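Local coordinates for phage-related protein (Bordetella bronchiseptica RB50, PDB 3BJQ) that is of unconfirmed function but is probably a phage major capsid protein, related to the phage major capsid protein E family, at residues E94-R97 / D98-Q101; P278-N282 / N283-W287. One frame throughout, in Å; residues are numbered along the deposited sequence.

Contact 1 of 2, residues E94-R97 / D98-Q101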
ATOM      1  N   GLU E  94     -13.710  37.773  -1.087  1.00 38.67           N
ATOM      2  CA  GLU E  94     -14.185  38.034  -2.441  1.00 38.81           C
ATOM      3  C   GLU E  94     -13.621  37.031  -3.431  1.00 37.79           C
ATOM      4  O   GLU E  94     -14.185  36.852  -4.494  1.00 35.78           O
ATOM      5  CB  GLU E  94     -13.999  39.500  -2.889  1.00 42.25           C
ATOM      6  CG  GLU E  94     -12.969  40.365  -2.150  1.00 49.45           C
ATOM      7  CD  GLU E  94     -13.387  40.756  -0.723  1.00 55.58           C
ATOM      8  OE1 GLU E  94     -14.506  41.292  -0.520  1.00 60.85           O
ATOM      9  OE2 GLU E  94     -12.571  40.530   0.198  1.00 53.97           O
ATOM     10  N   LEU E  95     -12.523  36.360  -3.056  1.00 37.23           N
ATOM     11  CA  LEU E  95     -11.935  35.278  -3.844  1.00 36.07           C
ATOM     12  C   LEU E  95     -12.586  33.911  -3.565  1.00 36.17           C
ATOM     13  O   LEU E  95     -12.257  32.924  -4.215  1.00 35.79           O
ATOM     14  CB  LEU E  95     -10.432  35.185  -3.558  1.00 36.26           C
ATOM     15  CG  LEU E  95      -9.583  36.270  -4.211  1.00 36.29           C
ATOM     16  CD1 LEU E  95      -8.138  35.967  -3.992  1.00 32.99           C
ATOM     17  CD2 LEU E  95      -9.884  36.345  -5.699  1.00 34.64           C
HETATM   18  N   MSE E  96     -13.543  33.863  -2.636  1.00 36.45           N
HETATM   19  CA  MSE E  96     -14.163  32.585  -2.236  1.00 38.05           C
HETATM   20  C   MSE E  96     -15.655  32.533  -2.499  1.00 38.58           C
HETATM   21  O   MSE E  96     -16.376  33.474  -2.200  1.00 37.92           O
HETATM   22  CB  MSE E  96     -13.940  32.333  -0.741  1.00 38.60           C
HETATM   23  CG  MSE E  96     -12.479  32.339  -0.342  1.00 40.71           C
HETATM   24 SE   MSE E  96     -12.267  32.226   1.584  0.75 38.59          SE
HETATM   25  CE  MSE E  96     -12.798  30.438   1.751  1.00 23.58           C
ATOM     26  N   ARG E  97     -16.120  31.408  -3.043  1.00 40.96           N
ATOM     27  CA  ARG E  97     -17.560  31.196  -3.252  1.00 42.82           C
ATOM     28  C   ARG E  97     -18.272  31.207  -1.897  1.00 42.80           C
ATOM     29  O   ARG E  97     -19.279  31.893  -1.705  1.00 43.83           O
ATOM     30  CB  ARG E  97     -17.826  29.855  -3.939  1.00 43.17           C
ATOM     31  CG  ARG E  97     -19.312  29.620  -4.260  1.00 50.28           C
ATOM     32  CD  ARG E  97     -19.580  28.200  -4.745  1.00 47.61           C
ATOM     33  NE  ARG E  97     -19.219  27.201  -3.741  1.00 51.32           N
ATOM     34  CZ  ARG E  97     -19.962  26.894  -2.677  1.00 52.97           C
ATOM     35  NH1 ARG E  97     -21.111  27.525  -2.445  1.00 49.16           N
ATOM     36  NH2 ARG E  97     -19.535  25.972  -1.825  1.00 54.40           N
ATOM     37  N   ASP E  98     -17.714  30.462  -0.952  1.00 42.05           N
ATOM     38  CA  ASP E  98     -18.252  30.380   0.414  1.00 43.48           C
ATOM     39  C   ASP E  98     -17.130  30.718   1.414  1.00 42.17           C
ATOM     40  O   ASP E  98     -16.318  29.862   1.794  1.00 39.50           O
ATOM     41  CB  ASP E  98     -18.860  28.977   0.687  1.00 42.57           C
ATOM     42  CG  ASP E  98     -19.391  28.795   2.123  1.00 48.57           C
ATOM     43  OD1 ASP E  98     -19.599  29.779   2.871  1.00 41.45           O
ATOM     44  OD2 ASP E  98     -19.635  27.629   2.493  1.00 49.14           O
ATOM     45  N   ALA E  99     -17.114  31.973   1.855  1.00 40.76           N
ATOM     46  CA  ALA E  99     -16.069  32.454   2.735  1.00 41.41           C
ATOM     47  C   ALA E  99     -16.228  31.903   4.144  1.00 42.80           C
ATOM     48  O   ALA E  99     -15.352  32.080   4.975  1.00 41.83           O
ATOM     49  CB  ALA E  99     -16.045  33.975   2.764  1.00 40.17           C
ATOM     50  N   SER E 100     -17.341  31.228   4.414  1.00 43.70           N
ATOM     51  CA  SER E 100     -17.602  30.716   5.755  1.00 44.28           C
ATOM     52  C   SER E 100     -16.715  29.528   6.021  1.00 43.27           C
ATOM     53  O   SER E 100     -16.522  29.160   7.160  1.00 45.49           O
ATOM     54  CB  SER E 100     -19.073  30.318   5.952  1.00 44.86           C
ATOM     55  OG  SER E 100     -19.325  28.998   5.487  1.00 45.77           O
ATOM     56  N   GLN E 101     -16.171  28.931   4.972  1.00 43.79           N
ATOM     57  CA  GLN E 101     -15.302  27.764   5.112  1.00 43.50           C
ATOM     58  C   GLN E 101     -13.825  28.142   5.043  1.00 42.40           C
ATOM     59  O   GLN E 101     -13.461  29.172   4.487  1.00 40.90           O
ATOM     60  CB  GLN E 101     -15.622  26.718   4.024  1.00 44.00           C
ATOM     61  CG  GLN E 101     -17.089  26.243   4.018  1.00 47.51           C
ATOM     62  CD  GLN E 101     -17.543  25.682   5.359  1.00 56.03           C
ATOM     63  OE1 GLN E 101     -16.963  24.714   5.874  1.00 55.83           O
ATOM     64  NE2 GLN E 101     -18.590  26.289   5.938  1.00 57.04           N
TER
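Met96 and Ala99 have CA atoms 5.3 Å apart where the chain leaves the short 3-10 segment and bends into a type I beta turn from Asp98 to Gln101, which is closed by a weak backbone bond from Gln101 N to Asp98 O. The selenomethionine Met96 lies against this turn. Its chain is extended as far as SE and then bends (chi3 71°), which brings the terminal methyl CE to 3.1 Å from Gln101 O, a tight approach, and to 3.6 Å from Asp98 O. SE itself passes Ala99 CB at 4.3 Å. The apolar part of the contact is thus the selenoether end of Met96, its SE against Ala99 CB and its methyl against the carbonyl oxygens of Gln101 and Asp98.

Asp98 organises the polar side. Its OD1 accepts from Ser100 N at 3.1 Å, and this bond defines an Asx turn; the N-H arrives 55° out of the carboxylate plane. Ser100 OG donates to the same OD1 at 2.7 Å, on its syn side and from the same face as the N-H. That hydroxyl in turn accepts from Gln101 NE2 at 2.8 Å, making a short chain of hydrogen bonds from amide to hydroxyl to carboxylate.

Arg97 covers the Asp98 CB methylene with one guanidinium face, CB lying 3.8 Å above the plane toward its rim. The guanidinium and carboxylate planes are inclined at 55°, and their charged atoms do not meet. Instead Arg97 NH1 forms a salt bridge with Asp98 OD2 of a neighbouring subunit, while Asp98 OD2 receives Arg97 NH2 of that same neighbouring subunit. The two carboxylate oxygens thus divide their work: OD1 fixes the turn, and OD2 joins a reciprocal ion pair across a subunit interface, an arrangement that would probably favour the charged form of Asp98.

Contact 2 of 2, residues P278-N282 / N283-W287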
ATOM      1  N   PRO E 278      -4.985  28.895   9.523  1.00 35.07           N
ATOM      2  CA  PRO E 278      -5.594  30.219   9.394  1.00 35.53           C
ATOM      3  C   PRO E 278      -6.596  30.547  10.467  1.00 37.90           C
ATOM      4  O   PRO E 278      -7.153  29.645  11.083  1.00 39.83           O
ATOM      5  CB  PRO E 278      -6.327  30.145   8.056  1.00 33.99           C
ATOM      6  CG  PRO E 278      -6.592  28.693   7.834  1.00 37.72           C
ATOM      7  CD  PRO E 278      -5.448  27.963   8.480  1.00 37.88           C
ATOM      8  N   TYR E 279      -6.844  31.840  10.651  1.00 39.10           N
ATOM      9  CA  TYR E 279      -7.943  32.318  11.465  1.00 40.08           C
ATOM     10  C   TYR E 279      -8.747  33.299  10.621  1.00 39.05           C
ATOM     11  O   TYR E 279      -8.246  33.850   9.651  1.00 37.59           O
ATOM     12  CB  TYR E 279      -7.454  32.957  12.784  1.00 42.72           C
ATOM     13  CG  TYR E 279      -6.680  34.256  12.659  1.00 42.47           C
ATOM     14  CD1 TYR E 279      -7.333  35.489  12.613  1.00 44.40           C
ATOM     15  CD2 TYR E 279      -5.297  34.251  12.639  1.00 44.66           C
ATOM     16  CE1 TYR E 279      -6.614  36.687  12.510  1.00 42.80           C
ATOM     17  CE2 TYR E 279      -4.567  35.422  12.531  1.00 41.71           C
ATOM     18  CZ  TYR E 279      -5.218  36.639  12.465  1.00 45.36           C
ATOM     19  OH  TYR E 279      -4.455  37.792  12.352  1.00 42.96           O
ATOM     20  N   TRP E 280     -10.013  33.471  10.968  1.00 40.79           N
ATOM     21  CA  TRP E 280     -10.893  34.390  10.263  1.00 40.64           C
ATOM     22  C   TRP E 280     -10.778  35.745  10.894  1.00 42.97           C
ATOM     23  O   TRP E 280     -10.984  35.884  12.091  1.00 43.00           O
ATOM     24  CB  TRP E 280     -12.350  33.907  10.335  1.00 41.25           C
ATOM     25  CG  TRP E 280     -13.342  34.908   9.798  1.00 41.16           C
ATOM     26  CD1 TRP E 280     -14.265  35.622  10.520  1.00 42.16           C
ATOM     27  CD2 TRP E 280     -13.480  35.335   8.438  1.00 36.87           C
ATOM     28  NE1 TRP E 280     -14.967  36.462   9.687  1.00 40.80           N
ATOM     29  CE2 TRP E 280     -14.518  36.293   8.403  1.00 41.74           C
ATOM     30  CE3 TRP E 280     -12.847  34.978   7.241  1.00 39.80           C
ATOM     31  CZ2 TRP E 280     -14.917  36.921   7.219  1.00 40.51           C
ATOM     32  CZ3 TRP E 280     -13.259  35.595   6.066  1.00 39.69           C
ATOM     33  CH2 TRP E 280     -14.280  36.552   6.069  1.00 38.97           C
ATOM     34  N   ASP E 281     -10.462  36.748  10.087  1.00 43.69           N
ATOM     35  CA  ASP E 281     -10.406  38.107  10.561  1.00 46.19           C
ATOM     36  C   ASP E 281     -11.646  38.837  10.057  1.00 47.08           C
ATOM     37  O   ASP E 281     -11.737  39.185   8.879  1.00 45.10           O
ATOM     38  CB  ASP E 281      -9.124  38.762  10.054  1.00 44.88           C
ATOM     39  CG  ASP E 281      -8.986  40.185  10.518  1.00 48.51           C
ATOM     40  OD1 ASP E 281      -9.994  40.757  10.955  1.00 53.67           O
ATOM     41  OD2 ASP E 281      -7.880  40.749  10.432  1.00 51.25           O
ATOM     42  N   ASN E 282     -12.584  39.094  10.964  1.00 50.99           N
ATOM     43  CA  ASN E 282     -13.853  39.684  10.598  1.00 52.95           C
ATOM     44  C   ASN E 282     -13.747  41.144  10.164  1.00 54.37           C
ATOM     45  O   ASN E 282     -14.564  41.612   9.375  1.00 56.44           O
ATOM     46  CB  ASN E 282     -14.834  39.519  11.747  1.00 55.22           C
ATOM     47  CG  ASN E 282     -16.248  39.722  11.321  1.00 56.76           C
ATOM     48  OD1 ASN E 282     -16.816  38.914  10.580  1.00 56.20           O
ATOM     49  ND2 ASN E 282     -16.836  40.811  11.781  1.00 54.87           N
ATOM     50  N   ASN E 283     -12.749  41.863  10.671  1.00 55.39           N
ATOM     51  CA  ASN E 283     -12.521  43.252  10.262  1.00 56.24           C
ATOM     52  C   ASN E 283     -12.067  43.310   8.823  1.00 54.46           C
ATOM     53  O   ASN E 283     -12.604  44.058   8.015  1.00 55.39           O
ATOM     54  CB  ASN E 283     -11.420  43.913  11.110  1.00 58.17           C
ATOM     55  CG  ASN E 283     -11.959  44.834  12.183  1.00 60.13           C
ATOM     56  OD1 ASN E 283     -13.128  44.778  12.573  1.00 65.30           O
ATOM     57  ND2 ASN E 283     -11.086  45.691  12.677  1.00 66.90           N
ATOM     58  N   ALA E 284     -11.054  42.504   8.520  1.00 52.32           N
ATOM     59  CA  ALA E 284     -10.480  42.432   7.178  1.00 50.21           C
ATOM     60  C   ALA E 284     -11.288  41.557   6.222  1.00 49.01           C
ATOM     61  O   ALA E 284     -10.964  41.508   5.021  1.00 48.97           O
ATOM     62  CB  ALA E 284      -9.040  41.900   7.266  1.00 47.31           C
ATOM     63  N   LYS E 285     -12.299  40.851   6.747  1.00 47.28           N
ATOM     64  CA  LYS E 285     -13.114  39.920   5.953  1.00 44.93           C
ATOM     65  C   LYS E 285     -12.203  39.011   5.133  1.00 42.44           C
ATOM     66  O   LYS E 285     -12.346  38.852   3.921  1.00 41.43           O
ATOM     67  CB  LYS E 285     -14.112  40.698   5.084  1.00 46.29           C
ATOM     68  CG  LYS E 285     -15.193  41.422   5.940  1.00 47.45           C
ATOM     69  CD  LYS E 285     -16.259  40.434   6.397  1.00 51.26           C
ATOM     70  CE  LYS E 285     -17.150  40.941   7.553  1.00 54.51           C
ATOM     71  NZ  LYS E 285     -17.207  42.400   7.627  1.00 55.57           N
ATOM     72  N   SER E 286     -11.247  38.427   5.839  1.00 40.01           N
ATOM     73  CA  SER E 286     -10.219  37.614   5.260  1.00 37.39           C
ATOM     74  C   SER E 286      -9.809  36.489   6.207  1.00 36.57           C
ATOM     75  O   SER E 286      -9.925  36.623   7.426  1.00 36.85           O
ATOM     76  CB  SER E 286      -8.974  38.472   4.995  1.00 37.42           C
ATOM     77  OG  SER E 286      -9.168  39.398   3.948  1.00 39.70           O
ATOM     78  N   TRP E 287      -9.353  35.379   5.638  1.00 34.20           N
ATOM     79  CA  TRP E 287      -8.689  34.327   6.396  1.00 33.63           C
ATOM     80  C   TRP E 287      -7.206  34.663   6.404  1.00 33.09           C
ATOM     81  O   TRP E 287      -6.661  34.985   5.369  1.00 32.69           O
ATOM     82  CB  TRP E 287      -8.898  32.945   5.777  1.00 34.60           C
ATOM     83  CG  TRP E 287     -10.260  32.449   5.970  1.00 34.19           C
ATOM     84  CD1 TRP E 287     -11.317  32.643   5.137  1.00 35.93           C
ATOM     85  CD2 TRP E 287     -10.749  31.673   7.069  1.00 35.45           C
ATOM     86  NE1 TRP E 287     -12.436  32.026   5.642  1.00 34.16           N
ATOM     87  CE2 TRP E 287     -12.113  31.414   6.822  1.00 34.64           C
ATOM     88  CE3 TRP E 287     -10.160  31.141   8.221  1.00 38.47           C
ATOM     89  CZ2 TRP E 287     -12.907  30.688   7.702  1.00 37.05           C
ATOM     90  CZ3 TRP E 287     -10.945  30.390   9.085  1.00 38.33           C
ATOM     91  CH2 TRP E 287     -12.314  30.188   8.830  1.00 38.40           C
TER
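Asp281 and Ser286 form the hydrogen-bonded antiparallel pair that closes a beta hairpin, with Asp281 N to Ser286 O at 2.7 Å (N-H...O angle 167°) and Ser286 N returning to Asp281 O at 3.2 Å. Lys285 and Ser286 both face Asp281, a G1 beta bulge, and Lys285 takes the positive phi (48°) that this bulge requires. Within the loop, Asp281 OD1 accepts from Ala284 N at 3.2 Å, the donor lying well above the carboxylate plane, and more weakly from Asn283 N. Asp281 OD2 makes a salt bridge with Arg70 of a neighbouring subunit.

On the sheet face carrying the tryptophans, Trp280 and Trp287 are a non-hydrogen-bonded pair whose side chains cross at about a right angle, though their ring planes are inclined at 59°. Trp280 CB sits 3.9 Å from the centroid of the Trp287 six-membered ring, nearly on its normal, a CH-pi contact, while Trp280 CE3 lies over the Trp287 indole face. The far rim of Trp280 rests on Lys285, CZ2 to CD 3.8 Å. Its indole rotation is secured by NE1, which donates to Asn282 OD1 at 3.2 Å, in the carbonyl plane and on a lone pair.

Overall arrangement
Contact 1 is a surface loop between strand 87-92 and helix 105-131, whereas contact 2 is a partly buried hairpin end, joining strands 274-281 and 286-299. Their centres are 11 Å apart, and Trp287 connects them: its NE1 is 3.0 Å from Ala99 O, a probable hydrogen bond, and its CD1 packs on Met96 SE at 3.7 Å. The hairpin depends on paired strand backbones and indole packing; the loop depends on carboxylate-held turn bonds and the packing of one selenomethionine side chain. In both, an aspartate fixes a turn through OD1 and reaches another copy of the protein through OD2, though the subunits differ, which places this region at assembly interfaces.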